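Local coordinates for protein beta-phenylalanine aminotransferase (Variovorax paradoxus, PDB 4AO9) that probably transfers the amino group of beta-phenylalanine to a keto acid acceptor, using pyridoxal-5'-phosphate as cofactor, at residues 119-124 with 319-324; 134-137 with 142-145; 160-165 with 306-311; 291-296 with 328-333. All blocks are in the same frame, centred on the assembly; numbering follows the deposited sequence.

Contact 1 (119-124 with 319-324); sequences GINLTG and GTFNNN. With PLP (pyridoxal-5'-phosphate), chain D.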
loop_
_atom_site.group_PDB
_atom_site.type_symbol
_atom_site.label_atom_id
_atom_site.label_comp_id
_atom_site.label_asym_id
_atom_site.label_seq_id
_atom_site.Cartn_x
_atom_site.Cartn_y
_atom_site.Cartn_z
ATOM N N GLY A 119 8.364 -18.967 -7.950
ATOM C CA GLY A 119 8.850 -18.453 -6.672
ATOM C C GLY A 119 8.396 -17.021 -6.432
ATOM O O GLY A 119 8.412 -16.172 -7.344
ATOM N N ILE A 120 7.972 -16.750 -5.191
ATOM C CA ILE A 120 7.580 -15.389 -4.774
ATOM C C ILE A 120 8.578 -14.809 -3.787
ATOM O O ILE A 120 9.512 -15.492 -3.365
ATOM C CB ILE A 120 6.153 -15.355 -4.210
ATOM C CG1 ILE A 120 6.059 -16.126 -2.878
ATOM C CG2 ILE A 120 5.177 -15.888 -5.281
ATOM C CD1 ILE A 120 4.712 -15.900 -2.152
ATOM N N ASN A 121 8.379 -13.532 -3.450
ATOM C CA ASN A 121 9.271 -12.816 -2.528
ATOM C C ASN A 121 10.727 -12.861 -3.001
ATOM O O ASN A 121 11.648 -13.139 -2.219
ATOM C CB ASN A 121 9.140 -13.356 -1.085
ATOM C CG ASN A 121 7.733 -13.217 -0.498
ATOM O OD1 ASN A 121 7.382 -13.982 0.393
ATOM N ND2 ASN A 121 6.943 -12.263 -0.975
ATOM N N LEU A 122 10.923 -12.576 -4.291
ATOM C CA LEU A 122 12.205 -12.818 -4.950
ATOM C C LEU A 122 13.355 -11.887 -4.555
ATOM O O LEU A 122 14.505 -12.160 -4.886
ATOM C CB LEU A 122 12.023 -12.866 -6.475
ATOM C CG LEU A 122 11.184 -14.025 -7.022
ATOM C CD1 LEU A 122 11.210 -13.982 -8.553
ATOM C CD2 LEU A 122 11.698 -15.363 -6.518
ATOM N N THR A 123 13.050 -10.809 -3.837
ATOM C CA THR A 123 14.089 -9.972 -3.218
ATOM C C THR A 123 15.119 -9.420 -4.194
ATOM O O THR A 123 16.312 -9.453 -3.943
ATOM C CB THR A 123 14.819 -10.710 -2.055
ATOM O OG1 THR A 123 13.879 -11.516 -1.351
ATOM C CG2 THR A 123 15.407 -9.708 -1.086
ATOM N N GLY A 124 14.634 -8.889 -5.302
ATOM C CA GLY A 124 15.516 -8.292 -6.289
ATOM C C GLY A 124 14.738 -7.755 -7.456
ATOM O O GLY A 124 13.518 -7.930 -7.540
ATOM N N GLY A 319 9.680 0.283 -0.322
ATOM C CA GLY A 319 8.383 -0.399 -0.243
ATOM C C GLY A 319 8.431 -1.872 -0.622
ATOM O O GLY A 319 8.706 -2.218 -1.765
ATOM N N THR A 320 8.101 -2.734 0.331
ATOM C CA THR A 320 8.384 -4.160 0.257
ATOM C C THR A 320 7.756 -4.865 -0.943
ATOM O O THR A 320 8.433 -5.632 -1.640
ATOM C CB THR A 320 7.976 -4.835 1.566
ATOM O OG1 THR A 320 8.679 -4.195 2.631
ATOM C CG2 THR A 320 8.355 -6.315 1.559
ATOM N N PHE A 321 6.481 -4.597 -1.196
ATOM C CA PHE A 321 5.741 -5.385 -2.171
ATOM C C PHE A 321 5.628 -4.742 -3.558
ATOM O O PHE A 321 4.943 -5.284 -4.430
ATOM C CB PHE A 321 4.384 -5.834 -1.589
ATOM C CG PHE A 321 4.518 -6.673 -0.347
ATOM C CD1 PHE A 321 4.887 -8.016 -0.436
ATOM C CD2 PHE A 321 4.295 -6.107 0.915
ATOM C CE1 PHE A 321 5.031 -8.802 0.720
ATOM C CE2 PHE A 321 4.434 -6.886 2.076
ATOM C CZ PHE A 321 4.804 -8.227 1.969
ATOM N N ASN A 322 6.341 -3.636 -3.773
ATOM C CA ASN A 322 6.117 -2.808 -4.977
ATOM C C ASN A 322 6.224 -3.555 -6.288
ATOM O O ASN A 322 5.422 -3.320 -7.203
ATOM C CB ASN A 322 7.074 -1.616 -5.023
ATOM C CG ASN A 322 6.980 -0.743 -3.799
ATOM O OD1 ASN A 322 6.685 -1.219 -2.708
ATOM N ND2 ASN A 322 7.260 0.531 -3.967
ATOM N N ASN A 323 7.213 -4.443 -6.391
ATOM C CA ASN A 323 7.485 -5.130 -7.655
ATOM C C ASN A 323 7.155 -6.615 -7.584
ATOM O O ASN A 323 7.687 -7.419 -8.354
ATOM C CB ASN A 323 8.947 -4.897 -8.080
ATOM C CG ASN A 323 9.950 -5.663 -7.227
ATOM O OD1 ASN A 323 9.677 -6.013 -6.079
ATOM N ND2 ASN A 323 11.128 -5.922 -7.791
ATOM N N ASN A 324 6.237 -6.990 -6.694
ATOM C CA ASN A 324 5.998 -8.409 -6.454
ATOM C C ASN A 324 5.548 -9.123 -7.719
ATOM O O ASN A 324 4.773 -8.575 -8.500
ATOM C CB ASN A 324 5.018 -8.613 -5.301
ATOM C CG ASN A 324 3.592 -8.427 -5.709
ATOM O OD1 ASN A 324 2.957 -9.339 -6.260
ATOM N ND2 ASN A 324 3.052 -7.240 -5.423
HETATM N N1 PLP D . 8.417 -0.276 9.449
HETATM C C2 PLP D . 9.410 -1.166 9.560
HETATM C C2A PLP D . 10.076 -1.271 10.937
HETATM C C3 PLP D . 9.772 -1.970 8.480
HETATM O O3 PLP D . 10.693 -2.793 8.612
HETATM C C4 PLP D . 9.105 -1.831 7.248
HETATM C C4A PLP D . 9.425 -2.672 6.011
HETATM C C5 PLP D . 8.102 -0.861 7.181
HETATM C C6 PLP D . 7.774 -0.090 8.291
HETATM C C5A PLP D . 7.351 -0.601 5.865
HETATM O O4P PLP D . 6.535 -1.576 5.384
HETATM P P PLP D . 6.227 -1.525 3.790
HETATM O O1P PLP D . 5.209 -2.697 3.596
HETATM O O2P PLP D . 7.553 -1.801 3.045
HETATM O O3P PLP D . 5.609 -0.199 3.457
HETATM O O HOH W 1 11.556 -8.123 -4.887
#
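N323 and G124 carry the one direct hydrogen bond between 119-124 and 319-324. N323 ND2 donates to G124 O over 3.1 Å, with an N-H...O angle of 142°. The oxygen lies near the amide plane of N323. The donor instead stands well above the carbonyl plane of G124, 39° out of it, so the bond is not aimed at a lone pair. The side chain reaches G124 because CG sits between the backbone N and the carbonyl carbon, chi1 72°. A water adds a second link. It accepts from G124 N at 3.2 Å and lies 3.1 Å from N323 OD1. E129 also takes a bond from N323 ND2, and R61 of the second subunit gives one to N323 OD1.

The other touch is looser. N121 ND2 comes to the edge of the F321 ring, 4.3 Å from CE1. Its polar partner is G292 O of the second subunit. One face of the F321 ring carries T320 CG2, 3.9 Å above the plane and over its centre.

Two type I turns, G319 to N322 and F321 to N324, shape this loop. N324 ND2 closes the second with a nearly straight bond to F321 O, which also accepts from N324 N. N324 then N-caps helix 325-337 through T327 N.

T320 holds the cofactor phosphate. Its backbone N and OG1 both donate to PLP O2P, OG1 at 2.7 Å. G152 and T153 of the second subunit bind the same cofactor. This is the shared phosphate site at the dimer interface of class-III, fold-type I aminotransferases.

Contact 2 (134-137 with 142-145); sequences RLIC and QIEQ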
loop_
_atom_site.group_PDB
_atom_site.type_symbol
_atom_site.label_atom_id
_atom_site.label_comp_id
_atom_site.label_asym_id
_atom_site.label_seq_id
_atom_site.Cartn_x
_atom_site.Cartn_y
_atom_site.Cartn_z
ATOM N N ARG A 134 7.025 -1.289 -19.221
ATOM C CA ARG A 134 7.032 -0.950 -20.646
ATOM C C ARG A 134 5.617 -0.864 -21.222
ATOM O O ARG A 134 5.290 0.080 -21.949
ATOM C CB ARG A 134 7.883 -1.956 -21.421
ATOM C CG ARG A 134 7.767 -1.814 -22.934
ATOM C CD ARG A 134 8.763 -2.689 -23.655
ATOM N NE ARG A 134 8.689 -2.426 -25.090
ATOM C CZ ARG A 134 9.577 -2.842 -25.989
ATOM N NH1 ARG A 134 10.633 -3.559 -25.620
ATOM N NH2 ARG A 134 9.405 -2.533 -27.270
ATOM N N LEU A 135 4.785 -1.848 -20.893
ATOM C CA LEU A 135 3.405 -1.871 -21.366
ATOM C C LEU A 135 2.661 -0.608 -20.945
ATOM O O LEU A 135 1.961 0.011 -21.754
ATOM C CB LEU A 135 2.679 -3.109 -20.830
ATOM C CG LEU A 135 1.315 -3.389 -21.467
ATOM C CD1 LEU A 135 1.453 -3.823 -22.925
ATOM C CD2 LEU A 135 0.613 -4.475 -20.697
ATOM N N ILE A 136 2.838 -0.204 -19.691
ATOM C CA ILE A 136 2.132 0.968 -19.193
ATOM C C ILE A 136 2.614 2.251 -19.876
ATOM O O ILE A 136 1.794 3.092 -20.264
ATOM C CB ILE A 136 2.230 1.069 -17.658
ATOM C CG1 ILE A 136 1.443 -0.078 -17.011
ATOM C CG2 ILE A 136 1.725 2.425 -17.189
ATOM C CD1 ILE A 136 1.775 -0.269 -15.508
ATOM N N CYS A 137 3.930 2.394 -20.030
ATOM C CA CYS A 137 4.499 3.565 -20.694
ATOM C C CYS A 137 4.033 3.656 -22.143
ATOM O O CYS A 137 3.838 4.753 -22.663
ATOM C CB CYS A 137 6.026 3.543 -20.627
ATOM S SG CYS A 137 6.675 3.786 -18.943
ATOM N N GLN A 142 2.343 9.768 -21.939
ATOM C CA GLN A 142 2.702 10.855 -21.020
ATOM C C GLN A 142 3.504 10.341 -19.824
ATOM O O GLN A 142 4.037 11.130 -19.036
ATOM C CB GLN A 142 1.458 11.614 -20.534
ATOM C CG GLN A 142 0.533 10.804 -19.621
ATOM C CD GLN A 142 -0.539 10.031 -20.372
ATOM O OE1 GLN A 142 -0.274 9.356 -21.373
ATOM N NE2 GLN A 142 -1.771 10.124 -19.875
ATOM N N ILE A 143 3.588 9.014 -19.705
ATOM C CA ILE A 143 4.424 8.386 -18.681
ATOM C C ILE A 143 5.704 7.898 -19.366
ATOM O O ILE A 143 5.697 6.889 -20.087
ATOM C CB ILE A 143 3.679 7.233 -17.980
ATOM C CG1 ILE A 143 2.423 7.775 -17.283
ATOM C CG2 ILE A 143 4.606 6.505 -17.006
ATOM C CD1 ILE A 143 1.533 6.693 -16.682
ATOM N N GLU A 144 6.785 8.655 -19.189
ATOM C CA GLU A 144 8.073 8.335 -19.817
ATOM C C GLU A 144 8.809 7.281 -19.005
ATOM O O GLU A 144 9.438 6.375 -19.574
ATOM C CB GLU A 144 8.940 9.589 -19.978
ATOM C CG GLU A 144 8.292 10.611 -20.896
ATOM C CD GLU A 144 9.058 11.908 -21.042
ATOM O OE1 GLU A 144 10.003 12.197 -20.276
ATOM O OE2 GLU A 144 8.712 12.652 -21.991
ATOM N N GLN A 145 8.772 7.435 -17.681
ATOM C CA GLN A 145 9.215 6.393 -16.752
ATOM C C GLN A 145 8.259 6.368 -15.578
ATOM O O GLN A 145 7.564 7.351 -15.313
ATOM C CB GLN A 145 10.611 6.671 -16.218
ATOM C CG GLN A 145 11.706 6.673 -17.266
ATOM C CD GLN A 145 13.061 6.829 -16.634
ATOM O OE1 GLN A 145 13.225 7.556 -15.653
ATOM N NE2 GLN A 145 14.037 6.118 -17.166
#
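C137 and I143 face each other across the turn that leaves helix 129-139. The CB of I143 points toward the helix, and its CG2 branch meets C137 SG at 3.9 Å. This branch lies anti to the backbone N of I143, beside the carbonyl carbon. The other branch, CG1, ends in CD1, which approaches I136 CG2 at 4.3 Å. One isoleucine thus touches two successive helix residues, a different branch for each.

C137 lies alongside the backbone of the 142-145 loop. Its SG is anti to its own carbonyl carbon, chi1 -68°. Both CB and SG come to 3.4 Å from I143 O, and SG is 3.8 Å from E144 O. The CA of C137 makes a weak CH...O contact with I143 O, 3.6 Å long and bent to 122° at the hydrogen.

I136 turns its CD1 end away from the loop and packs on L285 and F148. I143 also rests on L285 and on T283, so strand 282-286 backs both isoleucines. E144 and Q145 both pair with G300 in a classic beta bulge, and E144 OE1 accepts from A302 N of helix 302-305. Y54 of the second subunit packs on C137.

No hydrogen bond joins the two segments. The contact rests on van der Waals packing, with the cysteine set against two carbonyl oxygens. The backbone bonds to G300 tie the start of strand 145-149 to strand 296-300.

Contact 3 (160-165 with 306-311); sequences LTAALH and ALFDPR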
loop_
_atom_site.group_PDB
_atom_site.type_symbol
_atom_site.label_atom_id
_atom_site.label_comp_id
_atom_site.label_asym_id
_atom_site.label_seq_id
_atom_site.Cartn_x
_atom_site.Cartn_y
_atom_site.Cartn_z
ATOM N N LEU A 160 3.243 13.529 -5.148
ATOM C CA LEU A 160 3.331 14.791 -4.406
ATOM C C LEU A 160 4.728 15.038 -3.866
ATOM O O LEU A 160 5.280 16.135 -4.001
ATOM C CB LEU A 160 2.293 14.850 -3.279
ATOM C CG LEU A 160 0.829 14.902 -3.709
ATOM C CD1 LEU A 160 -0.063 14.845 -2.470
ATOM C CD2 LEU A 160 0.547 16.169 -4.556
ATOM N N THR A 161 5.318 14.018 -3.260
ATOM C CA THR A 161 6.650 14.100 -2.696
ATOM C C THR A 161 7.650 14.483 -3.780
ATOM O O THR A 161 8.513 15.353 -3.570
ATOM C CB THR A 161 7.006 12.725 -2.104
ATOM O OG1 THR A 161 6.099 12.454 -1.031
ATOM C CG2 THR A 161 8.430 12.706 -1.584
ATOM N N ALA A 162 7.524 13.843 -4.940
ATOM C CA ALA A 162 8.393 14.142 -6.077
ATOM C C ALA A 162 8.274 15.605 -6.482
ATOM O O ALA A 162 9.285 16.284 -6.718
ATOM C CB ALA A 162 8.038 13.243 -7.252
ATOM N N ALA A 163 7.040 16.087 -6.585
ATOM C CA ALA A 163 6.800 17.452 -7.046
ATOM C C ALA A 163 7.336 18.496 -6.069
ATOM O O ALA A 163 7.935 19.501 -6.495
ATOM C CB ALA A 163 5.325 17.661 -7.303
ATOM N N LEU A 164 7.143 18.256 -4.768
ATOM C CA LEU A 164 7.652 19.182 -3.755
ATOM C C LEU A 164 9.169 19.304 -3.895
ATOM O O LEU A 164 9.709 20.406 -3.882
ATOM C CB LEU A 164 7.296 18.741 -2.327
ATOM C CG LEU A 164 5.850 18.655 -1.848
ATOM C CD1 LEU A 164 5.790 18.749 -0.326
ATOM C CD2 LEU A 164 4.961 19.705 -2.431
ATOM N N HIS A 165 9.849 18.171 -4.061
ATOM C CA HIS A 165 11.300 18.187 -4.136
ATOM C C HIS A 165 11.786 18.797 -5.446
ATOM O O HIS A 165 12.736 19.596 -5.466
ATOM C CB HIS A 165 11.898 16.787 -3.951
ATOM C CG HIS A 165 13.349 16.819 -3.588
ATOM N ND1 HIS A 165 13.782 16.957 -2.289
ATOM C CD2 HIS A 165 14.465 16.797 -4.359
ATOM C CE1 HIS A 165 15.104 16.993 -2.269
ATOM N NE2 HIS A 165 15.543 16.894 -3.511
ATOM N N ALA A 306 13.733 11.106 -12.516
ATOM C CA ALA A 306 15.168 10.965 -12.286
ATOM C C ALA A 306 15.548 11.222 -10.830
ATOM O O ALA A 306 16.604 10.756 -10.364
ATOM C CB ALA A 306 15.938 11.890 -13.202
ATOM N N LEU A 307 14.684 11.930 -10.101
ATOM C CA LEU A 307 14.927 12.146 -8.674
ATOM C C LEU A 307 15.075 10.818 -7.942
ATOM O O LEU A 307 15.732 10.761 -6.901
ATOM C CB LEU A 307 13.786 12.943 -8.048
ATOM C CG LEU A 307 13.712 14.415 -8.444
ATOM C CD1 LEU A 307 12.473 15.066 -7.846
ATOM C CD2 LEU A 307 14.975 15.126 -8.008
ATOM N N PHE A 308 14.460 9.768 -8.484
ATOM C CA PHE A 308 14.459 8.442 -7.844
ATOM C C PHE A 308 15.455 7.442 -8.412
ATOM O O PHE A 308 15.508 6.308 -7.952
ATOM C CB PHE A 308 13.061 7.819 -7.905
ATOM C CG PHE A 308 12.026 8.617 -7.197
ATOM C CD1 PHE A 308 11.881 8.507 -5.817
ATOM C CD2 PHE A 308 11.217 9.510 -7.899
ATOM C CE1 PHE A 308 10.922 9.258 -5.154
ATOM C CE2 PHE A 308 10.268 10.273 -7.246
ATOM C CZ PHE A 308 10.113 10.142 -5.863
ATOM N N ASP A 309 16.219 7.836 -9.422
ATOM C CA ASP A 309 17.242 6.944 -9.985
ATOM C C ASP A 309 18.313 6.739 -8.912
ATOM O O ASP A 309 18.978 7.693 -8.519
ATOM C CB ASP A 309 17.829 7.592 -11.246
ATOM C CG ASP A 309 18.793 6.690 -12.005
ATOM O OD1 ASP A 309 19.456 5.819 -11.402
ATOM O OD2 ASP A 309 18.908 6.886 -13.227
ATOM N N PRO A 310 18.470 5.500 -8.402
ATOM C CA PRO A 310 19.390 5.338 -7.276
ATOM C C PRO A 310 20.848 5.647 -7.612
ATOM O O PRO A 310 21.650 5.884 -6.704
ATOM C CB PRO A 310 19.226 3.863 -6.885
ATOM C CG PRO A 310 17.954 3.431 -7.465
ATOM C CD PRO A 310 17.765 4.246 -8.725
ATOM N N ARG A 311 21.195 5.663 -8.895
ATOM C CA ARG A 311 22.552 5.997 -9.305
ATOM C C ARG A 311 22.918 7.456 -9.037
ATOM O O ARG A 311 24.076 7.755 -8.727
ATOM C CB ARG A 311 22.749 5.692 -10.787
ATOM C CG ARG A 311 22.659 4.215 -11.113
ATOM C CD ARG A 311 22.595 3.960 -12.601
ATOM N NE ARG A 311 21.379 4.499 -13.214
ATOM C CZ ARG A 311 21.079 4.381 -14.507
ATOM N NH1 ARG A 311 21.900 3.731 -15.335
ATOM N NH2 ARG A 311 19.958 4.908 -14.979
#
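The F308 ring meets A162 with its edge. A162 CB lies in the ring plane, 3.7 Å from CE2 and 4.0 Å from CZ, so the methyl touches the rim and not the pi face. F308 CG is anti to the carbonyl carbon, chi1 -61°, and this swings the ring end toward helix 152-167. F298 packs against the same ring edge-to-face, and M158 of the helix also touches it.

The H165 imidazole is likewise met at its edge. L307 CD2 comes near the ring plane, 4.0 Å from H165 CD2. The two side chains cross at a slant. P314 and L315 also touch this histidine. The other methyl of L307, CD1, lies against the helix backbone, 3.6 Å from A162 O. L307 thus spans one helical turn, with one methyl at A162 and the other at H165.

The third flat group is the R311 guanidinium, which holds the loop beyond the contact. It grips D309 side-on. NE bonds to OD1 at 3.0 Å, almost straight at 176° and on the syn lone pair. NH2 forms the salt bridge to OD2 at 2.8 Å. The backbone N of R311 also donates to OD1, from the anti side, which makes an Asx turn. F65 of the second subunit packs on P310 and R311.

No hydrogen bond joins the helix to 306-311. Methyls packed at two ring edges and on one carbonyl oxygen make the contact. Three bonds from R311 to the D309 carboxylate fix the turn 309-311, which itself packs on the second subunit.

Contact 4 (291-296 with 328-333); sequences GGMSFG and MAAGYA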
loop_
_atom_site.group_PDB
_atom_site.type_symbol
_atom_site.label_atom_id
_atom_site.label_comp_id
_atom_site.label_asym_id
_atom_site.label_seq_id
_atom_site.Cartn_x
_atom_site.Cartn_y
_atom_site.Cartn_z
ATOM N N GLY A 291 -4.169 -6.039 -12.453
ATOM C CA GLY A 291 -4.870 -7.288 -12.766
ATOM C C GLY A 291 -5.805 -7.781 -11.681
ATOM O O GLY A 291 -6.214 -8.948 -11.687
ATOM N N GLY A 292 -6.148 -6.891 -10.754
ATOM C CA GLY A 292 -6.953 -7.236 -9.593
ATOM C C GLY A 292 -6.135 -7.450 -8.333
ATOM O O GLY A 292 -6.690 -7.646 -7.256
ATOM N N MET A 293 -4.810 -7.389 -8.462
ATOM C CA MET A 293 -3.904 -7.514 -7.330
ATOM C C MET A 293 -3.539 -6.125 -6.792
ATOM O O MET A 293 -3.670 -5.139 -7.509
ATOM C CB MET A 293 -2.618 -8.245 -7.762
ATOM C CG MET A 293 -2.839 -9.576 -8.487
ATOM S SD MET A 293 -3.593 -10.825 -7.434
ATOM C CE MET A 293 -2.371 -10.977 -6.134
ATOM N N SER A 294 -3.068 -6.060 -5.548
ATOM C CA SER A 294 -2.604 -4.803 -4.939
ATOM C C SER A 294 -1.673 -4.085 -5.900
ATOM O O SER A 294 -0.748 -4.692 -6.453
ATOM C CB SER A 294 -1.839 -5.092 -3.650
ATOM O OG SER A 294 -0.664 -5.843 -3.925
ATOM N N PHE A 295 -1.924 -2.802 -6.131
ATOM C CA PHE A 295 -1.169 -2.092 -7.161
ATOM C C PHE A 295 -1.353 -0.590 -7.104
ATOM O O PHE A 295 -2.450 -0.108 -6.792
ATOM C CB PHE A 295 -1.635 -2.560 -8.553
ATOM C CG PHE A 295 -1.003 -1.806 -9.680
ATOM C CD1 PHE A 295 0.214 -2.230 -10.200
ATOM C CD2 PHE A 295 -1.610 -0.668 -10.214
ATOM C CE1 PHE A 295 0.828 -1.527 -11.225
ATOM C CE2 PHE A 295 -0.984 0.060 -11.229
ATOM C CZ PHE A 295 0.227 -0.384 -11.734
ATOM N N GLY A 296 -0.278 0.134 -7.423
ATOM C CA GLY A 296 -0.358 1.533 -7.848
ATOM C C GLY A 296 0.882 1.842 -8.674
ATOM O O GLY A 296 1.830 1.043 -8.720
ATOM N N MET A 328 2.866 -8.149 -10.885
ATOM C CA MET A 328 3.474 -7.881 -12.194
ATOM C C MET A 328 2.906 -8.829 -13.253
ATOM O O MET A 328 2.606 -8.406 -14.371
ATOM C CB MET A 328 5.001 -8.004 -12.142
ATOM C CG MET A 328 5.707 -7.068 -11.142
ATOM S SD MET A 328 5.571 -5.290 -11.426
ATOM C CE MET A 328 4.213 -4.833 -10.345
ATOM N N ALA A 329 2.749 -10.102 -12.894
ATOM C CA ALA A 329 2.193 -11.093 -13.815
ATOM C C ALA A 329 0.716 -10.819 -14.101
ATOM O O ALA A 329 0.285 -10.838 -15.262
ATOM C CB ALA A 329 2.383 -12.496 -13.248
ATOM N N ALA A 330 -0.061 -10.556 -13.054
ATOM C CA ALA A 330 -1.504 -10.368 -13.220
ATOM C C ALA A 330 -1.799 -9.114 -14.029
ATOM O O ALA A 330 -2.664 -9.118 -14.913
ATOM C CB ALA A 330 -2.199 -10.287 -11.866
ATOM N N GLY A 331 -1.077 -8.038 -13.734
ATOM C CA GLY A 331 -1.272 -6.788 -14.455
ATOM C C GLY A 331 -1.006 -6.949 -15.939
ATOM O O GLY A 331 -1.805 -6.512 -16.772
ATOM N N TYR A 332 0.121 -7.575 -16.275
ATOM C CA TYR A 332 0.477 -7.746 -17.674
ATOM C C TYR A 332 -0.527 -8.636 -18.407
ATOM O O TYR A 332 -0.947 -8.306 -19.522
ATOM C CB TYR A 332 1.897 -8.300 -17.797
ATOM C CG TYR A 332 2.392 -8.377 -19.216
ATOM C CD1 TYR A 332 3.028 -7.289 -19.803
ATOM C CD2 TYR A 332 2.227 -9.541 -19.966
ATOM C CE1 TYR A 332 3.483 -7.344 -21.107
ATOM C CE2 TYR A 332 2.673 -9.608 -21.279
ATOM C CZ TYR A 332 3.302 -8.505 -21.836
ATOM O OH TYR A 332 3.755 -8.570 -23.136
ATOM N N ALA A 333 -0.919 -9.745 -17.781
ATOM C CA ALA A 333 -1.906 -10.638 -18.375
ATOM C C ALA A 333 -3.234 -9.925 -18.613
ATOM O O ALA A 333 -3.832 -10.044 -19.681
ATOM C CB ALA A 333 -2.102 -11.854 -17.504
#
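G291 lies almost on helix 325-337, its CA 4.0 Å from that of G331, with a positive phi. With no side chain on G291 or G331, backbone meets backbone. G291 N is 3.6 Å from G331 CA. G291 CA makes a CH...O contact with A330 O at 3.6 Å, 143° at the hydrogen.

A330 points its methyl toward the loop. M293 CG lies 3.5 Å from A330 CB, and G291 CA is on the same methyl at 4.1 Å. It is the near part of the methionine that touches. The chain then folds at chi2 (-65°) and chi3 (-60°), and M326 of the second subunit packs on M293. The A330 side chain also touches V112 of helix 106-117.

S294 O accepts from T327 OG1, a polar tie between this loop and the same helix.

The two segments share no conventional hydrogen bond. Close glycine packing, one CH...O contact and a methyl-methylene touch bring loop and helix together, so the fit depends mainly on small residues.

How the contacts relate
All four contacts lie in the class-III aminotransferase region and touch the second subunit. Contact 4 links contacts 1 and 2, about 13 and 15 Å away between centres. Its M328 packs on N322 and N323 of contact 1. Its Y332 and F295 meet L135 and I136 of contact 2. Segment 319-324 leads into helix 325-337, which carries 328-333. Contact 3 touches none of the others; its centre is about 17 Å from that of contact 2. Both fall within the chain span of contact 1. Segments 142-145 and 291-296 run into strands 145-149 and 296-300, neighbours in the seven-stranded sheet. Contact 1 reaches a cofactor phosphate, while contacts 2 and 4 lie where these strands begin.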